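Local coordinates for sulfhydryl oxidase 1 (Homo sapiens, PDB 3LLK), which catalyses the FAD-dependent oxidation of thiols to disulfides, passing the electrons to molecular oxygen, in its sulfhydryl oxidase module, at residues W123-R135 and F245-L257. Sequence-based numbering, arbitrary orientation.
Sequences WVLFHFLTVQAAR and FLKAHFSPSNIIL. With FAD (flavin-adenine dinucleotide), chain D.
The ring of F250 is sandwiched between H127 and H249: CB of H127 stands over one face, 3.5 Å from the ring centroid in a CH-pi contact, and CD2 of H249 over the centre of the other. At its edge, near the ring plane, come CD2 of F128 and N3A of the FAD adenine, the latter 3.5 Å from CZ of F250. The H127 imidazole lies flat against the adenine, with C2A over its centre, while NE2 is hydrogen-bonded to H196. The ring of F128 lays one face against the carbonyl of F250, and its CZ reaches CD1 of I255 at 3.7 Å. With CG1 of V131 anti to the backbone N (chi1 173°), that methyl is turned to CA of K247 while CG2 packs 3.8 Å from CB of F250. At the flavin end, W123 NE1 donates a nearly straight 2.8 Å bond (165°) to O2' of FAD, and the indole face covers methyl C8M. A phenylalanine in place of W123 would probably leave O2' without this donor and the ribityl chain less firmly placed. The axes of helical segments 123-134 and 245-249 cross at -107°; W123, H127 and, just past the second helix, F250 contribute to the FAD pocket characteristic of the helical Erv/ALR sulfhydryl oxidase fold.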
loop_
_atom_site.group_PDB
_atom_site.type_symbol
_atom_site.label_atom_id
_atom_site.label_comp_id
_atom_site.label_asym_id
_atom_site.label_seq_id
_atom_site.Cartn_x
_atom_site.Cartn_y
_atom_site.Cartn_z
ATOM N N TRP A 123 -2.369 -2.416 2.016
ATOM C CA TRP A 123 -2.511 -3.206 0.798
ATOM C C TRP A 123 -3.060 -2.299 -0.302
ATOM O O TRP A 123 -2.541 -2.279 -1.421
ATOM C CB TRP A 123 -3.502 -4.360 0.994
ATOM C CG TRP A 123 -2.909 -5.638 1.509
ATOM C CD1 TRP A 123 -3.279 -6.319 2.633
ATOM C CD2 TRP A 123 -1.884 -6.422 0.882
ATOM N NE1 TRP A 123 -2.550 -7.481 2.744
ATOM C CE2 TRP A 123 -1.687 -7.567 1.683
ATOM C CE3 TRP A 123 -1.117 -6.268 -0.283
ATOM C CZ2 TRP A 123 -0.748 -8.558 1.360
ATOM C CZ3 TRP A 123 -0.181 -7.258 -0.604
ATOM C CH2 TRP A 123 -0.008 -8.385 0.218
ATOM N N VAL A 124 -4.120 -1.555 0.016
ATOM C CA VAL A 124 -4.740 -0.682 -0.974
ATOM C C VAL A 124 -3.725 0.311 -1.502
ATOM O O VAL A 124 -3.585 0.452 -2.716
ATOM C CB VAL A 124 -5.966 0.073 -0.403
ATOM C CG1 VAL A 124 -6.603 0.957 -1.497
ATOM C CG2 VAL A 124 -6.996 -0.927 0.090
ATOM N N LEU A 125 -3.000 0.963 -0.594
ATOM C CA LEU A 125 -1.973 1.933 -0.972
ATOM C C LEU A 125 -0.931 1.291 -1.887
ATOM O O LEU A 125 -0.609 1.839 -2.943
ATOM C CB LEU A 125 -1.286 2.505 0.281
ATOM C CG LEU A 125 -0.026 3.379 0.122
ATOM C CD1 LEU A 125 -0.321 4.559 -0.801
ATOM C CD2 LEU A 125 0.442 3.890 1.494
ATOM N N PHE A 126 -0.417 0.124 -1.488
ATOM C CA PHE A 126 0.593 -0.586 -2.282
ATOM C C PHE A 126 0.110 -0.896 -3.708
ATOM O O PHE A 126 0.810 -0.613 -4.683
ATOM C CB PHE A 126 1.015 -1.907 -1.600
ATOM C CG PHE A 126 1.898 -1.736 -0.377
ATOM C CD1 PHE A 126 2.491 -0.511 -0.070
ATOM C CD2 PHE A 126 2.131 -2.820 0.467
ATOM C CE1 PHE A 126 3.305 -0.369 1.071
ATOM C CE2 PHE A 126 2.942 -2.691 1.605
ATOM C CZ PHE A 126 3.526 -1.464 1.905
ATOM N N HIS A 127 -1.067 -1.507 -3.824
ATOM C CA HIS A 127 -1.621 -1.840 -5.136
ATOM C C HIS A 127 -1.760 -0.575 -5.979
ATOM O O HIS A 127 -1.426 -0.555 -7.167
ATOM C CB HIS A 127 -2.998 -2.501 -4.999
ATOM C CG HIS A 127 -2.951 -3.898 -4.466
ATOM N ND1 HIS A 127 -2.346 -4.931 -5.147
ATOM C CD2 HIS A 127 -3.402 -4.427 -3.303
ATOM C CE1 HIS A 127 -2.423 -6.034 -4.427
ATOM N NE2 HIS A 127 -3.060 -5.756 -3.305
ATOM N N PHE A 128 -2.232 0.489 -5.354
ATOM C CA PHE A 128 -2.429 1.727 -6.078
ATOM C C PHE A 128 -1.112 2.250 -6.621
ATOM O O PHE A 128 -1.050 2.689 -7.772
ATOM C CB PHE A 128 -3.110 2.767 -5.192
ATOM C CG PHE A 128 -4.028 3.682 -5.946
ATOM C CD1 PHE A 128 -3.524 4.570 -6.888
ATOM C CD2 PHE A 128 -5.405 3.632 -5.736
ATOM C CE1 PHE A 128 -4.373 5.400 -7.620
ATOM C CE2 PHE A 128 -6.268 4.458 -6.459
ATOM C CZ PHE A 128 -5.750 5.344 -7.405
ATOM N N LEU A 129 -0.056 2.180 -5.809
ATOM C CA LEU A 129 1.251 2.647 -6.243
ATOM C C LEU A 129 1.731 1.844 -7.454
ATOM O O LEU A 129 2.257 2.426 -8.393
ATOM C CB LEU A 129 2.279 2.558 -5.099
ATOM C CG LEU A 129 2.022 3.512 -3.920
ATOM C CD1 LEU A 129 3.014 3.248 -2.799
ATOM C CD2 LEU A 129 2.135 4.957 -4.403
ATOM N N THR A 130 1.546 0.524 -7.443
ATOM C CA THR A 130 1.991 -0.281 -8.587
ATOM C C THR A 130 1.229 0.071 -9.856
ATOM O O THR A 130 1.816 0.143 -10.949
ATOM C CB THR A 130 1.858 -1.812 -8.339
ATOM O OG1 THR A 130 0.492 -2.161 -8.074
ATOM C CG2 THR A 130 2.729 -2.232 -7.178
ATOM N N VAL A 131 -0.075 0.301 -9.720
ATOM C CA VAL A 131 -0.879 0.641 -10.874
ATOM C C VAL A 131 -0.532 2.018 -11.418
ATOM O O VAL A 131 -0.430 2.194 -12.627
ATOM C CB VAL A 131 -2.387 0.556 -10.566
ATOM C CG1 VAL A 131 -3.192 1.097 -11.753
ATOM C CG2 VAL A 131 -2.767 -0.909 -10.306
ATOM N N GLN A 132 -0.349 2.993 -10.537
ATOM C CA GLN A 132 0.019 4.330 -10.977
ATOM C C GLN A 132 1.305 4.249 -11.806
ATOM O O GLN A 132 1.438 4.915 -12.831
ATOM C CB GLN A 132 0.264 5.242 -9.779
ATOM C CG GLN A 132 -0.978 5.653 -9.016
ATOM C CD GLN A 132 -1.686 6.837 -9.653
ATOM O OE1 GLN A 132 -2.427 6.685 -10.617
ATOM N NE2 GLN A 132 -1.450 8.023 -9.114
ATOM N N ALA A 133 2.245 3.422 -11.353
ATOM C CA ALA A 133 3.529 3.260 -12.038
ATOM C C ALA A 133 3.399 2.556 -13.381
ATOM O O ALA A 133 4.274 2.689 -14.240
ATOM C CB ALA A 133 4.504 2.475 -11.150
ATOM N N ALA A 134 2.317 1.799 -13.549
ATOM C CA ALA A 134 2.088 1.057 -14.778
ATOM C C ALA A 134 1.296 1.866 -15.797
ATOM O O ALA A 134 1.238 1.507 -16.971
ATOM C CB ALA A 134 1.372 -0.255 -14.475
ATOM N N ARG A 135 0.663 2.940 -15.345
ATOM C CA ARG A 135 -0.092 3.799 -16.246
ATOM C C ARG A 135 0.897 4.861 -16.668
ATOM O O ARG A 135 0.611 6.055 -16.621
ATOM C CB ARG A 135 -1.283 4.437 -15.530
ATOM C CG ARG A 135 -2.597 3.689 -15.744
ATOM C CD ARG A 135 -3.681 4.186 -14.801
ATOM N NE ARG A 135 -3.302 3.978 -13.408
ATOM C CZ ARG A 135 -4.033 4.366 -12.371
ATOM N NH1 ARG A 135 -5.185 4.985 -12.576
ATOM N NH2 ARG A 135 -3.612 4.138 -11.133
ATOM N N PHE A 245 -8.779 -4.913 -15.206
ATOM C CA PHE A 245 -9.627 -4.591 -14.069
ATOM C C PHE A 245 -8.791 -3.873 -13.013
ATOM O O PHE A 245 -9.222 -2.874 -12.442
ATOM C CB PHE A 245 -10.245 -5.848 -13.447
ATOM C CG PHE A 245 -10.912 -5.590 -12.121
ATOM C CD1 PHE A 245 -12.161 -4.982 -12.059
ATOM C CD2 PHE A 245 -10.257 -5.900 -10.929
ATOM C CE1 PHE A 245 -12.754 -4.681 -10.827
ATOM C CE2 PHE A 245 -10.833 -5.607 -9.701
ATOM C CZ PHE A 245 -12.089 -4.993 -9.648
ATOM N N LEU A 246 -7.589 -4.375 -12.758
ATOM C CA LEU A 246 -6.728 -3.751 -11.751
ATOM C C LEU A 246 -6.446 -2.280 -12.104
ATOM O O LEU A 246 -6.549 -1.390 -11.254
ATOM C CB LEU A 246 -5.427 -4.553 -11.610
ATOM C CG LEU A 246 -5.560 -5.956 -10.994
ATOM C CD1 LEU A 246 -4.286 -6.736 -11.229
ATOM C CD2 LEU A 246 -5.846 -5.862 -9.491
ATOM N N LYS A 247 -6.116 -2.022 -13.366
ATOM C CA LYS A 247 -5.832 -0.657 -13.808
ATOM C C LYS A 247 -7.058 0.241 -13.656
ATOM O O LYS A 247 -6.934 1.431 -13.367
ATOM C CB LYS A 247 -5.347 -0.660 -15.257
ATOM C CG LYS A 247 -3.938 -1.232 -15.439
ATOM C CD LYS A 247 -3.563 -1.319 -16.926
ATOM C CE LYS A 247 -2.181 -1.921 -17.153
ATOM N NZ LYS A 247 -1.101 -0.903 -17.057
ATOM N N ALA A 248 -8.242 -0.335 -13.836
ATOM C CA ALA A 248 -9.484 0.415 -13.693
ATOM C C ALA A 248 -9.835 0.626 -12.221
ATOM O O ALA A 248 -10.238 1.716 -11.819
ATOM C CB ALA A 248 -10.628 -0.329 -14.389
ATOM N N HIS A 249 -9.680 -0.424 -11.419
ATOM C CA HIS A 249 -10.017 -0.364 -9.998
ATOM C C HIS A 249 -9.127 0.594 -9.203
ATOM O O HIS A 249 -9.618 1.460 -8.466
ATOM C CB HIS A 249 -9.945 -1.770 -9.394
ATOM C CG HIS A 249 -10.380 -1.829 -7.967
ATOM N ND1 HIS A 249 -11.704 -1.927 -7.594
ATOM C CD2 HIS A 249 -9.672 -1.750 -6.814
ATOM C CE1 HIS A 249 -11.791 -1.907 -6.276
ATOM N NE2 HIS A 249 -10.573 -1.800 -5.779
ATOM N N PHE A 250 -7.819 0.441 -9.347
ATOM C CA PHE A 250 -6.882 1.308 -8.638
ATOM C C PHE A 250 -6.504 2.525 -9.480
ATOM O O PHE A 250 -5.338 2.716 -9.824
ATOM C CB PHE A 250 -5.626 0.514 -8.265
ATOM C CG PHE A 250 -5.892 -0.616 -7.311
ATOM C CD1 PHE A 250 -6.199 -0.360 -5.978
ATOM C CD2 PHE A 250 -5.827 -1.935 -7.740
ATOM C CE1 PHE A 250 -6.433 -1.408 -5.079
ATOM C CE2 PHE A 250 -6.060 -2.993 -6.850
ATOM C CZ PHE A 250 -6.365 -2.721 -5.513
ATOM N N SER A 251 -7.500 3.344 -9.810
ATOM C CA SER A 251 -7.283 4.545 -10.618
ATOM C C SER A 251 -7.904 5.762 -9.934
ATOM O O SER A 251 -8.877 5.642 -9.188
ATOM C CB SER A 251 -7.904 4.375 -12.011
ATOM O OG SER A 251 -9.318 4.377 -11.930
ATOM N N PRO A 252 -7.350 6.955 -10.194
ATOM C CA PRO A 252 -7.859 8.189 -9.593
ATOM C C PRO A 252 -9.360 8.401 -9.774
ATOM O O PRO A 252 -10.024 8.921 -8.881
ATOM C CB PRO A 252 -7.025 9.273 -10.273
ATOM C CG PRO A 252 -5.714 8.575 -10.518
ATOM C CD PRO A 252 -6.156 7.222 -11.021
ATOM N N SER A 253 -9.895 7.984 -10.917
ATOM C CA SER A 253 -11.324 8.161 -11.179
ATOM C C SER A 253 -12.194 7.270 -10.306
ATOM O O SER A 253 -13.369 7.568 -10.087
ATOM C CB SER A 253 -11.647 7.903 -12.658
ATOM O OG SER A 253 -11.384 6.559 -13.032
ATOM N N ASN A 254 -11.620 6.185 -9.797
ATOM C CA ASN A 254 -12.361 5.263 -8.947
ATOM C C ASN A 254 -12.248 5.614 -7.462
ATOM O O ASN A 254 -12.654 4.832 -6.596
ATOM C CB ASN A 254 -11.870 3.829 -9.183
ATOM C CG ASN A 254 -12.863 2.796 -8.706
ATOM O OD1 ASN A 254 -14.065 2.948 -8.924
ATOM N ND2 ASN A 254 -12.375 1.732 -8.068
ATOM N N ILE A 255 -11.692 6.784 -7.161
ATOM C CA ILE A 255 -11.558 7.201 -5.769
ATOM C C ILE A 255 -12.714 8.099 -5.364
ATOM O O ILE A 255 -13.070 9.033 -6.088
ATOM C CB ILE A 255 -10.260 8.004 -5.510
ATOM C CG1 ILE A 255 -9.026 7.164 -5.834
ATOM C CG2 ILE A 255 -10.192 8.413 -4.043
ATOM C CD1 ILE A 255 -7.735 7.932 -5.630
ATOM N N ILE A 256 -13.293 7.818 -4.204
ATOM C CA ILE A 256 -14.385 8.623 -3.683
ATOM C C ILE A 256 -13.775 9.598 -2.680
ATOM O O ILE A 256 -13.155 9.187 -1.689
ATOM C CB ILE A 256 -15.447 7.736 -3.001
ATOM C CG1 ILE A 256 -16.151 6.885 -4.060
ATOM C CG2 ILE A 256 -16.445 8.591 -2.232
ATOM C CD1 ILE A 256 -17.135 5.909 -3.492
ATOM N N LEU A 257 -13.937 10.888 -2.969
ATOM C CA LEU A 257 -13.408 11.980 -2.149
ATOM C C LEU A 257 -14.139 12.244 -0.832
ATOM O O LEU A 257 -13.440 12.522 0.166
ATOM C CB LEU A 257 -13.374 13.270 -2.972
ATOM C CG LEU A 257 -12.418 13.246 -4.167
ATOM C CD1 LEU A 257 -12.586 14.504 -5.000
ATOM C CD2 LEU A 257 -10.985 13.123 -3.657
HETATM P PA FAD D . -7.041 -6.903 2.961
HETATM O O1A FAD D . -6.347 -5.949 3.869
HETATM O O2A FAD D . -6.486 -8.236 2.604
HETATM O O5B FAD D . -7.416 -6.201 1.610
HETATM C C5B FAD D . -7.569 -4.793 1.413
HETATM C C4B FAD D . -8.589 -4.736 0.306
HETATM O O4B FAD D . -7.811 -4.767 -0.922
HETATM C C3B FAD D . -9.895 -5.547 0.165
HETATM O O3B FAD D . -11.007 -5.084 0.930
HETATM C C2B FAD D . -10.034 -5.549 -1.290
HETATM O O2B FAD D . -10.738 -4.472 -1.827
HETATM C C1B FAD D . -8.605 -5.509 -1.853
HETATM N N9A FAD D . -7.937 -6.730 -2.179
HETATM C C8A FAD D . -8.060 -8.057 -1.689
HETATM N N7A FAD D . -7.307 -8.946 -2.248
HETATM C C5A FAD D . -6.627 -8.192 -3.195
HETATM C C6A FAD D . -5.687 -8.598 -4.162
HETATM N N6A FAD D . -5.305 -9.871 -4.330
HETATM N N1A FAD D . -5.148 -7.671 -5.032
HETATM C C2A FAD D . -5.534 -6.365 -5.056
HETATM N N3A FAD D . -6.472 -5.951 -4.099
HETATM C C4A FAD D . -6.987 -6.922 -3.183
HETATM N N1 FAD D . -2.050 -10.875 8.542
HETATM C C2 FAD D . -1.927 -12.061 9.233
HETATM O O2 FAD D . -2.779 -12.287 10.108
HETATM N N3 FAD D . -0.844 -12.797 8.770
HETATM C C4 FAD D . 0.071 -12.465 7.740
HETATM O O4 FAD D . 1.045 -13.244 7.473
HETATM C C4X FAD D . -0.138 -11.254 7.112
HETATM N N5 FAD D . 0.790 -10.774 6.132
HETATM C C5X FAD D . 0.709 -9.492 5.527
HETATM C C6 FAD D . 1.748 -9.093 4.665
HETATM C C7 FAD D . 1.648 -7.816 4.043
HETATM C C7M FAD D . 2.813 -7.451 3.123
HETATM C C8 FAD D . 0.531 -6.960 4.278
HETATM C C8M FAD D . 0.225 -5.597 3.692
HETATM C C9 FAD D . -0.461 -7.376 5.166
HETATM C C9A FAD D . -0.430 -8.607 5.872
HETATM N N10 FAD D . -1.361 -9.259 6.831
HETATM C C10 FAD D . -1.236 -10.434 7.524
HETATM C "C1'" FAD D . -2.630 -8.618 6.976
HETATM C "C2'" FAD D . -3.750 -9.029 6.071
HETATM O "O2'" FAD D . -3.255 -9.291 4.733
HETATM C "C3'" FAD D . -4.926 -8.110 5.937
HETATM O "O3'" FAD D . -4.487 -6.812 5.559
HETATM C "C4'" FAD D . -5.950 -8.014 7.056
HETATM O "O4'" FAD D . -6.236 -9.333 7.610
HETATM C "C5'" FAD D . -7.192 -7.275 6.798
HETATM O "O5'" FAD D . -7.906 -8.004 5.796
HETATM P P FAD D . -9.079 -7.439 4.950
HETATM O O1P FAD D . -9.999 -8.574 4.865
HETATM O O2P FAD D . -9.658 -6.191 5.513
HETATM O O3P FAD D . -8.540 -7.086 3.474
#